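PDB 3HWU: putative DNA-binding protein from Ralstonia eutropha, which is of unknown function but carries a Plants and Prokaryotes Conserved (PCC) domain and may bind DNA. Local coordinates for residues 2-7 and 15-20; 31-36 and 86-91; 50-55 and 94-99; 72-77 and 116-121; 78-83 and 140-145. All blocks are in the same frame, centred on the assembly; numbering follows the deposited sequence.

Contact 1 (2-7 and 15-20)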
# COMPACT_ATOMS: atom_id res chain seq x y z
N GLN A 2 21.46 19.58 7.36
CA GLN A 2 22.16 18.65 6.43
C GLN A 2 21.80 17.16 6.67
O GLN A 2 22.25 16.30 5.94
CB GLN A 2 23.69 18.87 6.53
N GLU A 3 20.98 16.89 7.68
CA GLU A 3 20.66 15.51 8.06
C GLU A 3 20.13 14.69 6.89
O GLU A 3 20.49 13.52 6.70
CB GLU A 3 19.62 15.53 9.15
CG GLU A 3 19.45 14.18 9.78
CD GLU A 3 18.70 14.26 11.10
OE1 GLU A 3 18.39 15.40 11.55
OE2 GLU A 3 18.43 13.18 11.69
N LEU A 4 19.25 15.31 6.12
CA LEU A 4 18.52 14.61 5.07
C LEU A 4 19.17 14.77 3.72
O LEU A 4 18.56 14.38 2.74
CB LEU A 4 17.08 15.14 5.00
CG LEU A 4 16.15 14.75 6.13
CD1 LEU A 4 14.75 15.30 5.87
CD2 LEU A 4 16.12 13.27 6.33
N LYS A 5 20.41 15.30 3.67
CA LYS A 5 21.09 15.48 2.42
C LYS A 5 21.16 14.19 1.65
O LYS A 5 21.61 13.16 2.18
CB LYS A 5 22.51 16.04 2.64
CG LYS A 5 23.35 15.99 1.38
N GLY A 6 20.69 14.25 0.42
CA GLY A 6 20.70 13.11 -0.48
C GLY A 6 19.67 12.02 -0.23
O GLY A 6 19.75 10.94 -0.82
N LYS A 7 18.74 12.27 0.68
CA LYS A 7 17.80 11.22 1.08
C LYS A 7 16.41 11.43 0.47
O LYS A 7 15.56 10.57 0.65
CB LYS A 7 17.64 11.15 2.61
CG LYS A 7 18.90 10.91 3.44
CD LYS A 7 19.43 9.52 3.32
CE LYS A 7 20.67 9.24 4.20
NZ LYS A 7 20.41 8.99 5.62
N TYR A 15 7.12 14.03 -2.49
CA TYR A 15 8.54 13.69 -2.41
C TYR A 15 8.70 12.19 -2.59
O TYR A 15 7.76 11.41 -2.34
CB TYR A 15 9.11 14.05 -1.02
CG TYR A 15 9.02 15.51 -0.73
CD1 TYR A 15 9.94 16.41 -1.26
CD2 TYR A 15 7.99 16.03 0.02
CE1 TYR A 15 9.82 17.79 -1.01
CE2 TYR A 15 7.87 17.39 0.27
CZ TYR A 15 8.77 18.25 -0.27
OH TYR A 15 8.60 19.61 -0.05
N LEU A 16 9.90 11.78 -2.98
CA LEU A 16 10.33 10.38 -2.91
C LEU A 16 11.55 10.37 -2.01
O LEU A 16 12.52 11.11 -2.24
CB LEU A 16 10.74 9.86 -4.31
CG LEU A 16 11.25 8.43 -4.36
CD1 LEU A 16 10.17 7.38 -4.01
CD2 LEU A 16 11.89 8.12 -5.74
N MSE A 17 11.52 9.51 -1.00
CA MSE A 17 12.61 9.42 -0.04
C MSE A 17 13.27 8.03 -0.14
O MSE A 17 12.56 7.02 -0.24
CB MSE A 17 12.05 9.70 1.36
CG MSE A 17 12.98 9.56 2.53
SE MSE A 17 12.20 10.25 4.19
CE MSE A 17 13.32 11.69 4.18
N VAL A 18 14.61 7.98 -0.14
CA VAL A 18 15.36 6.73 -0.10
C VAL A 18 16.27 6.78 1.12
O VAL A 18 17.28 7.48 1.14
CB VAL A 18 16.16 6.41 -1.40
CG1 VAL A 18 16.91 5.07 -1.23
CG2 VAL A 18 15.24 6.37 -2.61
N LEU A 19 15.87 6.06 2.16
CA LEU A 19 16.62 5.96 3.39
C LEU A 19 17.58 4.78 3.30
O LEU A 19 17.39 3.86 2.50
CB LEU A 19 15.69 5.85 4.60
CG LEU A 19 14.67 6.97 4.74
CD1 LEU A 19 13.81 6.72 6.02
CD2 LEU A 19 15.32 8.36 4.86
N ARG A 20 18.64 4.85 4.08
CA ARG A 20 19.79 3.99 3.98
C ARG A 20 20.10 3.30 5.30
O ARG A 20 19.49 3.59 6.32
CB ARG A 20 20.97 4.85 3.50
CG ARG A 20 20.68 5.67 2.28
CD ARG A 20 20.54 4.77 1.09
NE ARG A 20 21.82 4.18 0.81
CZ ARG A 20 22.72 4.75 0.04
NH1 ARG A 20 22.46 5.91 -0.55
NH2 ARG A 20 23.87 4.15 -0.13
O HOH W 1 19.44 8.00 -0.44
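Lys7 bends at chi2 (-72°) and again at chi4, which carries its CD and CE across CG of Arg20, the two chains crossing at a slant. Arg20 is folded too, at chi2 and chi3, and meets Lys7 with its aliphatic part. Lys7 CE lies 4.1 Å from Arg20 CG. The charged ends diverge, with Lys7 NZ 6.9 Å from Arg20 NE. Lys7 NZ forms a salt bridge with Asp23, and Arg20 NH2 forms one with Asp134 of the second subunit. These two carboxylates probably offset the repulsion between the cations.

One direct backbone hydrogen bond joins the segments. Val18 N gives it to Lys7 O over 2.9 Å. The bond is bent, with 150° at the hydrogen. The same oxygen also receives a CA-H contact from Met17 CA at 3.2 Å. A water bridges nearby by donating to Gly6 O and to Val18 O. It also sits in plane at the edge of the Arg20 guanidinium.

Met17 is a selenomethionine with two conformers. In one of them CE touches Leu4 CD2 at 3.9 Å, and the two side chains cross at about a right angle. Residues 2-7, wound through two beta turns, thus lie against strand 14-20. Leu4 also packs on Asn28 and Asp35 of helix 25-35, while Met17 and Leu19 rest on Ile120 of strand 117-125.

Contact 2 (31-36 and 86-91)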
# COMPACT_ATOMS: atom_id res chain seq x y z
N GLN A 31 11.60 14.51 10.38
CA GLN A 31 12.53 15.54 9.92
C GLN A 31 12.15 16.11 8.54
O GLN A 31 12.32 17.32 8.29
CB GLN A 31 13.96 14.99 9.91
CG GLN A 31 14.99 16.10 9.71
CD GLN A 31 15.03 17.04 10.88
OE1 GLN A 31 14.92 16.62 12.04
NE2 GLN A 31 15.13 18.35 10.59
N LEU A 32 11.68 15.27 7.62
CA LEU A 32 11.20 15.77 6.35
C LEU A 32 10.03 16.76 6.56
O LEU A 32 9.95 17.82 5.92
CB LEU A 32 10.74 14.60 5.47
CG LEU A 32 10.22 14.98 4.08
CD1 LEU A 32 11.30 15.40 3.13
CD2 LEU A 32 9.42 13.80 3.47
N ALA A 33 9.12 16.39 7.45
CA ALA A 33 7.98 17.27 7.75
C ALA A 33 8.43 18.64 8.24
O ALA A 33 7.90 19.69 7.83
CB ALA A 33 7.02 16.58 8.78
N ARG A 34 9.42 18.64 9.14
CA ARG A 34 9.95 19.88 9.66
C ARG A 34 10.78 20.66 8.62
O ARG A 34 10.63 21.89 8.55
CB ARG A 34 10.78 19.63 10.92
CG ARG A 34 10.05 19.24 12.18
CD ARG A 34 11.02 19.30 13.38
NE ARG A 34 12.02 18.25 13.26
CZ ARG A 34 11.86 17.02 13.72
NH1 ARG A 34 10.77 16.71 14.40
NH2 ARG A 34 12.80 16.10 13.54
N ASP A 35 11.63 20.00 7.83
CA ASP A 35 12.51 20.67 6.85
C ASP A 35 11.76 21.22 5.67
O ASP A 35 12.10 22.28 5.13
CB ASP A 35 13.62 19.75 6.30
CG ASP A 35 14.70 19.43 7.31
OD1 ASP A 35 14.68 19.97 8.44
OD2 ASP A 35 15.58 18.59 6.93
N GLU A 36 10.71 20.52 5.25
CA GLU A 36 9.94 20.92 4.09
C GLU A 36 8.60 21.54 4.52
O GLU A 36 7.77 21.85 3.64
CB GLU A 36 9.72 19.73 3.14
CG GLU A 36 10.97 19.25 2.43
CD GLU A 36 11.52 20.23 1.39
OE1 GLU A 36 10.73 20.97 0.77
OE2 GLU A 36 12.76 20.21 1.16
N GLY A 86 2.38 21.21 17.76
CA GLY A 86 3.48 21.83 17.06
C GLY A 86 4.59 20.93 16.53
O GLY A 86 5.56 21.41 15.94
N LYS A 87 4.47 19.63 16.80
CA LYS A 87 5.49 18.65 16.42
C LYS A 87 4.90 17.72 15.38
O LYS A 87 3.69 17.47 15.38
CB LYS A 87 5.88 17.81 17.63
CG LYS A 87 6.49 18.66 18.78
CD LYS A 87 7.02 17.79 19.90
CE LYS A 87 5.93 17.21 20.72
N PRO A 88 5.77 17.19 14.50
CA PRO A 88 5.23 16.23 13.54
C PRO A 88 4.68 15.02 14.23
O PRO A 88 5.25 14.54 15.21
CB PRO A 88 6.44 15.88 12.66
CG PRO A 88 7.51 16.72 13.06
CD PRO A 88 7.19 17.42 14.33
N SER A 89 3.59 14.51 13.68
CA SER A 89 2.86 13.37 14.23
C SER A 89 2.63 12.37 13.13
O SER A 89 1.79 12.56 12.24
CB SER A 89 1.53 13.83 14.81
OG SER A 89 0.78 12.75 15.31
N ILE A 90 3.52 11.36 13.08
CA ILE A 90 3.50 10.35 12.02
C ILE A 90 2.61 9.20 12.51
O ILE A 90 2.73 8.70 13.63
CB ILE A 90 4.93 9.82 11.71
CG1 ILE A 90 5.94 10.91 11.41
CG2 ILE A 90 4.94 8.85 10.55
CD1 ILE A 90 5.58 11.86 10.31
N HIS A 91 1.72 8.74 11.65
CA HIS A 91 0.84 7.61 11.91
C HIS A 91 1.14 6.61 10.83
O HIS A 91 0.86 6.85 9.65
CB HIS A 91 -0.63 8.03 11.83
CG HIS A 91 -1.58 6.94 12.13
ND1 HIS A 91 -2.92 6.99 11.80
CD2 HIS A 91 -1.38 5.75 12.75
CE1 HIS A 91 -3.50 5.89 12.24
NE2 HIS A 91 -2.59 5.12 12.82
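Arg34, whose side chain lies against Pro88, sends NH2 to Gln31 OE1 at 2.6 Å in one of its two conformers. The contact is a helix-on-sheet packing: helix 25-35 lies against one face of the large antiparallel sheet of the PCC domain, here at the start of strand 87-97. The bond is nearly straight, with 172° at the hydrogen. The oxygen lies in the guanidinium plane, but the donor stands 48° out of the carbonyl plane of Gln31. The other end of the same amide is held as well. Gln31 NE2 donates to Asp35 OD1 at 2.7 Å and meets that oxygen from above the carboxylate plane. One glutamine amide therefore links Arg34 and Asp35 along the helix surface. In this conformer both ends of the amide have a partner, which would limit its rotation.

The bend of Arg34 at chi3 (-68°) turns the guanidinium back to the proline. NH1 lies 3.5 Å from Pro88 CG, an approach oblique to the guanidinium plane. Arg34 CG touches the same proline atom, Pro88 CG, at 3.7 Å. The ring is thus met by both the stem and the tip of the arginine. No hydrogen bond crosses between the two segments.

Pro88 also packs on Trp83 of strand 72-84 and on Glu30 of the helix. Ile90, two residues further on, meets Leu26 and Leu29 of that helix. The deeper part of the contact is apolar. The helix comes close to the strand at Ala33, where its CB lies 4.0 Å from Pro88 CB.

Contact 3 (50-55 and 94-99)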
# COMPACT_ATOMS: atom_id res chain seq x y z
N SER A 50 16.53 -3.67 10.04
CA SER A 50 17.21 -4.38 11.11
C SER A 50 16.30 -4.59 12.32
O SER A 50 16.39 -5.62 13.01
CB SER A 50 18.47 -3.65 11.53
OG SER A 50 18.20 -2.31 11.86
N GLU A 51 15.40 -3.65 12.56
CA GLU A 51 14.38 -3.88 13.55
C GLU A 51 13.15 -3.07 13.23
O GLU A 51 13.25 -1.98 12.67
CB GLU A 51 14.86 -3.57 14.95
CG GLU A 51 15.41 -2.23 15.08
CD GLU A 51 15.86 -1.94 16.51
OE1 GLU A 51 15.01 -1.54 17.33
OE2 GLU A 51 17.05 -2.13 16.79
N ALA A 52 12.01 -3.65 13.55
CA ALA A 52 10.71 -3.03 13.40
C ALA A 52 9.92 -3.37 14.65
O ALA A 52 9.73 -4.54 14.96
CB ALA A 52 10.01 -3.51 12.14
N THR A 53 9.40 -2.35 15.32
CA THR A 53 8.63 -2.49 16.56
C THR A 53 7.21 -2.01 16.33
O THR A 53 6.99 -0.89 15.88
CB THR A 53 9.29 -1.74 17.71
OG1 THR A 53 10.63 -2.22 17.88
CG2 THR A 53 8.51 -1.88 19.02
N PHE A 54 6.26 -2.88 16.63
CA PHE A 54 4.84 -2.62 16.52
C PHE A 54 4.24 -2.54 17.92
O PHE A 54 4.81 -3.03 18.90
CB PHE A 54 4.21 -3.77 15.75
CG PHE A 54 4.76 -3.89 14.35
CD1 PHE A 54 4.19 -3.15 13.32
CD2 PHE A 54 5.88 -4.67 14.07
CE1 PHE A 54 4.68 -3.23 12.05
CE2 PHE A 54 6.37 -4.73 12.77
CZ PHE A 54 5.77 -3.99 11.78
N GLY A 55 3.04 -1.99 17.99
CA GLY A 55 2.32 -1.91 19.25
C GLY A 55 0.85 -2.23 19.04
O GLY A 55 0.27 -1.81 18.03
N GLY A 94 2.64 -1.09 9.19
CA GLY A 94 3.48 -1.86 8.33
C GLY A 94 3.20 -3.34 8.38
O GLY A 94 2.60 -3.82 9.32
N THR A 95 3.74 -4.04 7.40
CA THR A 95 3.67 -5.48 7.22
C THR A 95 5.12 -5.94 6.96
O THR A 95 5.76 -5.44 6.03
CB THR A 95 2.79 -5.83 5.97
OG1 THR A 95 1.49 -5.17 6.07
CG2 THR A 95 2.65 -7.28 5.78
N VAL A 96 5.63 -6.87 7.77
CA VAL A 96 7.01 -7.38 7.69
C VAL A 96 6.99 -8.90 7.55
O VAL A 96 6.05 -9.56 8.01
CB VAL A 96 7.90 -6.94 8.88
CG1 VAL A 96 8.08 -5.41 8.89
CG2 VAL A 96 7.36 -7.42 10.23
N THR A 97 8.02 -9.42 6.91
CA THR A 97 8.15 -10.85 6.70
C THR A 97 9.63 -11.24 6.87
O THR A 97 10.53 -10.41 6.66
CB THR A 97 7.69 -11.27 5.29
OG1 THR A 97 8.54 -10.67 4.31
CG2 THR A 97 6.22 -10.87 5.02
N ASP A 98 9.87 -12.50 7.20
CA ASP A 98 11.23 -12.99 7.41
C ASP A 98 11.49 -14.18 6.50
O ASP A 98 10.85 -14.37 5.47
CB ASP A 98 11.46 -13.36 8.88
CG ASP A 98 10.63 -14.56 9.32
OD1 ASP A 98 9.85 -15.09 8.51
OD2 ASP A 98 10.74 -14.91 10.54
N GLY A 99 12.47 -15.01 6.85
CA GLY A 99 12.80 -16.16 6.03
C GLY A 99 11.77 -17.28 6.03
O GLY A 99 11.90 -18.20 5.25
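Phe54 and Val96 meet from opposite directions across the interior of a strongly curved antiparallel sheet, the scaffold of the PCC domain. Strand 103-114 lies between strands 51-58 and 87-97 in the sheet order. The curvature sets these two strands face to face. The short segments 51-55 and 94-97 run at 131° to each other, with their axes 9.2 Å apart at the closest, and no hydrogen bond joins them.

Apolar contacts carry most of the packing. Both methyls of Val96 touch the aromatic ring. CG2 reaches Phe54 CE2 at 3.8 Å, obliquely to the ring. CG1 lies at the ring edge, in its plane, 4.0 Å from Phe54 CZ. The same CG1 also meets Ala52 CB at 4.2 Å. One valine methyl thus bridges two alternate residues of the facing strand. Phe54 also packs on Leu108 and on Phe101 of the third subunit. Thr95, pointing the other way, packs on Thr95 of the second subunit.

Ser50 and Glu51 both face Thr112 in a classic beta bulge, just where the chain turns a corner.

A second kind of contact is ring to carbonyl. With CG beside the backbone N (chi1 -61°), the ring of Phe54 leans toward Gly94, whose O lies 3.5 Å from Phe54 CE1, oblique to the ring plane.

Contact 4 (72-77 and 116-121)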
# COMPACT_ATOMS: atom_id res chain seq x y z
N VAL A 72 14.05 -8.07 8.89
CA VAL A 72 12.81 -8.38 8.18
C VAL A 72 12.63 -7.51 6.94
O VAL A 72 13.01 -6.34 6.92
CB VAL A 72 11.55 -8.24 9.06
CG1 VAL A 72 11.47 -9.38 10.06
CG2 VAL A 72 11.47 -6.89 9.74
N GLU A 73 12.08 -8.10 5.89
CA GLU A 73 11.58 -7.32 4.75
C GLU A 73 10.30 -6.62 5.15
O GLU A 73 9.44 -7.24 5.78
CB GLU A 73 11.33 -8.22 3.54
CG GLU A 73 12.62 -8.77 2.87
CD GLU A 73 13.40 -7.74 2.07
OE1 GLU A 73 13.10 -6.55 2.14
OE2 GLU A 73 14.34 -8.16 1.34
N MSE A 74 10.17 -5.35 4.83
CA MSE A 74 8.94 -4.62 5.01
C MSE A 74 8.17 -4.59 3.70
O MSE A 74 8.54 -3.92 2.73
CB MSE A 74 9.20 -3.21 5.49
CG MSE A 74 7.92 -2.50 5.84
SE MSE A 74 8.12 -0.82 6.68
CE MSE A 74 8.73 0.19 5.04
N ALA A 75 7.18 -5.48 3.65
CA ALA A 75 6.40 -5.69 2.44
C ALA A 75 5.55 -4.46 2.07
O ALA A 75 5.29 -4.20 0.91
CB ALA A 75 5.50 -6.95 2.60
N ASN A 76 5.13 -3.70 3.09
CA ASN A 76 4.45 -2.43 2.88
C ASN A 76 4.47 -1.63 4.15
O ASN A 76 4.37 -2.21 5.22
CB ASN A 76 2.98 -2.67 2.45
CG ASN A 76 2.18 -1.37 2.48
OD1 ASN A 76 1.59 -1.05 3.54
ND2 ASN A 76 2.17 -0.58 1.36
N MSE A 77 4.57 -0.32 3.98
CA MSE A 77 4.20 0.64 5.00
C MSE A 77 3.18 1.59 4.39
O MSE A 77 3.32 1.94 3.21
CB MSE A 77 5.45 1.44 5.39
CG MSE A 77 5.20 2.55 6.44
SE MSE A 77 6.85 3.34 7.15
CE MSE A 77 7.49 4.20 5.55
N GLY A 116 20.15 -2.63 3.73
CA GLY A 116 19.20 -2.43 2.65
C GLY A 116 18.89 -0.96 2.56
O GLY A 116 19.73 -0.10 2.90
N SER A 117 17.64 -0.66 2.17
CA SER A 117 17.17 0.73 2.04
C SER A 117 15.69 0.78 2.38
O SER A 117 15.08 -0.26 2.65
CB SER A 117 17.43 1.24 0.62
OG SER A 117 16.75 0.46 -0.33
N CYS A 118 15.10 1.97 2.34
CA CYS A 118 13.66 2.13 2.48
C CYS A 118 13.23 3.20 1.49
O CYS A 118 13.70 4.34 1.58
CB CYS A 118 13.29 2.48 3.94
SG CYS A 118 11.56 2.82 4.19
N GLU A 119 12.35 2.84 0.56
CA GLU A 119 11.78 3.73 -0.44
C GLU A 119 10.43 4.21 0.07
O GLU A 119 9.61 3.38 0.44
CB GLU A 119 11.59 3.03 -1.78
CG GLU A 119 12.87 2.49 -2.39
CD GLU A 119 12.66 1.63 -3.62
OE1 GLU A 119 11.52 1.52 -4.09
OE2 GLU A 119 13.67 1.08 -4.12
N ILE A 120 10.22 5.53 0.11
CA ILE A 120 8.98 6.09 0.66
C ILE A 120 8.43 7.10 -0.33
O ILE A 120 9.11 8.09 -0.67
CB ILE A 120 9.17 6.77 2.04
CG1 ILE A 120 9.93 5.87 3.02
CG2 ILE A 120 7.78 7.16 2.60
CD1 ILE A 120 10.39 6.58 4.29
N THR A 121 7.17 6.89 -0.73
CA THR A 121 6.47 7.76 -1.69
C THR A 121 5.51 8.66 -0.90
O THR A 121 4.57 8.12 -0.28
CB THR A 121 5.69 6.88 -2.69
OG1 THR A 121 6.66 6.04 -3.32
CG2 THR A 121 4.92 7.73 -3.66
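Met74 and Met77 are three residues apart on one strand, yet both point toward Cys118 and Ile120. In a regular strand they would face opposite ways. A classic beta bulge between them makes the difference: Ala75 and Asn76 both face Thr95 of strand 87-97, and Ala75 has a psi of -30°. The extra residue restores the inward direction at Met77.

Both residues are selenomethionines, and both reach across with the methyl alone. Each chain runs out extended and then turns about the CG-SE bond, with chi3 at 73° in Met74 and 67° in Met77. The turn lays Met74 CE against Cys118 SG at 4.0 Å. Met77 CE settles on Ile120, 3.9 Å from CG1. It also lies 4.0 Å from Ile120 CD1 and 4.2 Å from Ile120 CG2, so one methyl is held by three carbons of the same side chain.

The two strands are not neighbours in the curved antiparallel sheet. Strand 40-49 runs between them, and the methionines span it on the inner face. Met74 and Cys118 both pack on its Met49, and Met77 on its Phe43. Strand 103-114 approaches from across the interior, where Met74 meets Leu111, Met77 meets Leu108 and Cys118 meets Val113.

The other face of the sheet belongs to the trimer interface. Glu119 forms a salt bridge with Arg131 of the second subunit and hydrogen bonds with Ser80 and His91 of that subunit. Asn76 ND2 bonds to Thr78 OG1 of the second subunit.

Contact 5 (78-83 and 140-145)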
# COMPACT_ATOMS: atom_id res chain seq x y z
N THR A 78 2.19 2.00 5.18
CA THR A 78 1.17 2.95 4.74
C THR A 78 0.97 3.90 5.91
O THR A 78 0.85 3.45 7.05
CB THR A 78 -0.15 2.23 4.37
OG1 THR A 78 0.12 1.25 3.36
CG2 THR A 78 -1.19 3.20 3.82
N GLY A 79 0.88 5.21 5.67
CA GLY A 79 0.71 6.15 6.77
C GLY A 79 0.43 7.57 6.37
O GLY A 79 0.14 7.85 5.20
N SER A 80 0.43 8.45 7.36
CA SER A 80 0.20 9.87 7.16
C SER A 80 1.12 10.71 8.00
O SER A 80 1.58 10.31 9.07
CB SER A 80 -1.25 10.26 7.46
OG SER A 80 -1.61 9.96 8.79
N ILE A 81 1.37 11.92 7.49
CA ILE A 81 2.07 13.00 8.21
C ILE A 81 1.07 14.07 8.58
O ILE A 81 0.33 14.58 7.71
CB ILE A 81 3.16 13.65 7.35
CG1 ILE A 81 4.18 12.59 6.87
CG2 ILE A 81 3.90 14.76 8.10
CD1 ILE A 81 5.34 13.13 5.97
N ALA A 82 1.04 14.42 9.86
CA ALA A 82 0.27 15.53 10.36
C ALA A 82 1.03 16.08 11.58
O ALA A 82 2.22 15.84 11.72
CB ALA A 82 -1.19 15.14 10.66
N TRP A 83 0.34 16.88 12.39
CA TRP A 83 0.96 17.63 13.48
C TRP A 83 0.19 17.45 14.77
O TRP A 83 -1.01 17.21 14.75
CB TRP A 83 1.06 19.11 13.11
CG TRP A 83 1.87 19.28 11.87
CD1 TRP A 83 1.42 19.15 10.58
CD2 TRP A 83 3.29 19.49 11.79
NE1 TRP A 83 2.48 19.26 9.73
CE2 TRP A 83 3.63 19.50 10.43
CE3 TRP A 83 4.29 19.74 12.73
CZ2 TRP A 83 4.91 19.71 9.98
CZ3 TRP A 83 5.57 19.96 12.28
CH2 TRP A 83 5.87 19.96 10.93
N ASN A 140 -6.02 9.01 19.24
CA ASN A 140 -5.70 10.08 18.30
C ASN A 140 -6.36 9.84 16.95
O ASN A 140 -6.26 8.73 16.44
CB ASN A 140 -4.19 10.21 18.10
CG ASN A 140 -3.50 10.81 19.28
OD1 ASN A 140 -2.54 10.22 19.82
ND2 ASN A 140 -3.96 11.95 19.71
N VAL A 141 -6.96 10.87 16.39
CA VAL A 141 -7.57 10.82 15.07
C VAL A 141 -7.10 12.05 14.28
O VAL A 141 -6.90 13.15 14.83
CB VAL A 141 -9.11 10.85 15.18
CG1 VAL A 141 -9.77 10.98 13.82
CG2 VAL A 141 -9.63 9.61 15.95
N LEU A 142 -6.95 11.89 12.96
CA LEU A 142 -6.59 12.98 12.08
C LEU A 142 -7.77 13.91 11.87
O LEU A 142 -8.81 13.47 11.42
CB LEU A 142 -6.11 12.41 10.75
CG LEU A 142 -5.56 13.36 9.69
CD1 LEU A 142 -4.42 14.24 10.24
CD2 LEU A 142 -5.11 12.56 8.45
N GLY A 143 -7.62 15.18 12.22
CA GLY A 143 -8.67 16.15 12.02
C GLY A 143 -8.66 16.69 10.62
O GLY A 143 -7.61 17.01 10.10
N LEU A 144 -9.82 16.80 10.02
CA LEU A 144 -9.98 17.42 8.70
C LEU A 144 -10.73 18.76 8.84
O LEU A 144 -11.54 18.92 9.78
CB LEU A 144 -10.82 16.50 7.80
CG LEU A 144 -10.24 15.14 7.44
CD1 LEU A 144 -11.15 14.39 6.44
CD2 LEU A 144 -8.83 15.25 6.84
N PRO A 145 -10.48 19.71 7.89
CA PRO A 145 -11.15 21.02 7.87
C PRO A 145 -12.65 20.79 7.81
O PRO A 145 -13.36 21.53 8.53
CB PRO A 145 -10.65 21.63 6.56
CG PRO A 145 -9.44 20.92 6.24
CD PRO A 145 -9.67 19.53 6.68
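Leu142 reaches from strand 139-142 to Ala82 and Ser80, which lie on one face of strand 72-84. Its CB points toward that strand but stays 5.6 Å from Ala82 CB, too far to touch. CG lies anti to the backbone N (chi1 -175°), which carries the fork of the side chain on toward the strand. CG itself is still 4.8 Å from Ala82 CB. The contact is made by the branches. CD1 presses on Ala82 CB at 3.4 Å, shorter than a usual van der Waals distance, so the packing is tight here. CD2 turns toward Ser80, two residues back on the same face, and comes within 4.4 Å of Ser80 OG, a loose approach.

Ser80 and Ala82 alternate with Ile81, whose side chain leaves by the opposite face. The two backbones come nearest at this pair, with Ala82 CA 7.5 Å from Leu142 CA. No hydrogen bond crosses the contact. The hydroxyl of Ser80 has polar partners of its own: it bonds to Arg131 NH2 of the same chain and to Glu119 OE1 of the third subunit. Arg131 also packs on both Ala82 and Leu142 and so borders the apolar patch.

Val141 faces away from this patch and packs on Arg20 of the third subunit. Beyond it, Leu144 and Pro145 lie on Tyr8 and Met9 of that subunit. The arrangement is that of a small two-stranded antiparallel unit, 131-134 with 139-142, laid on the main sheet at a trimer interface.

How the contacts relate
All five contacts reach the same large antiparallel sheet. Contact 1 closes before the others open. Contacts 2 and 5 alternate along the chain, as do contacts 3 and 4. Contacts 1 and 2 are 14 Å apart between centres and touch through helix 25-35. Contacts 1 and 4 are also 14 Å apart and are joined by backbone bonds between strands 14-20 and 117-125. Contacts 3 and 4, 10 Å apart, and contacts 2 and 5, 11 Å apart, each join neighbouring strands 72-84 and 87-97, at opposite ends. Contacts 3 and 4 pack the inner face, contact 2 seats the helix, and contact 5 lays the C-terminal strand on the sheet, beside another subunit.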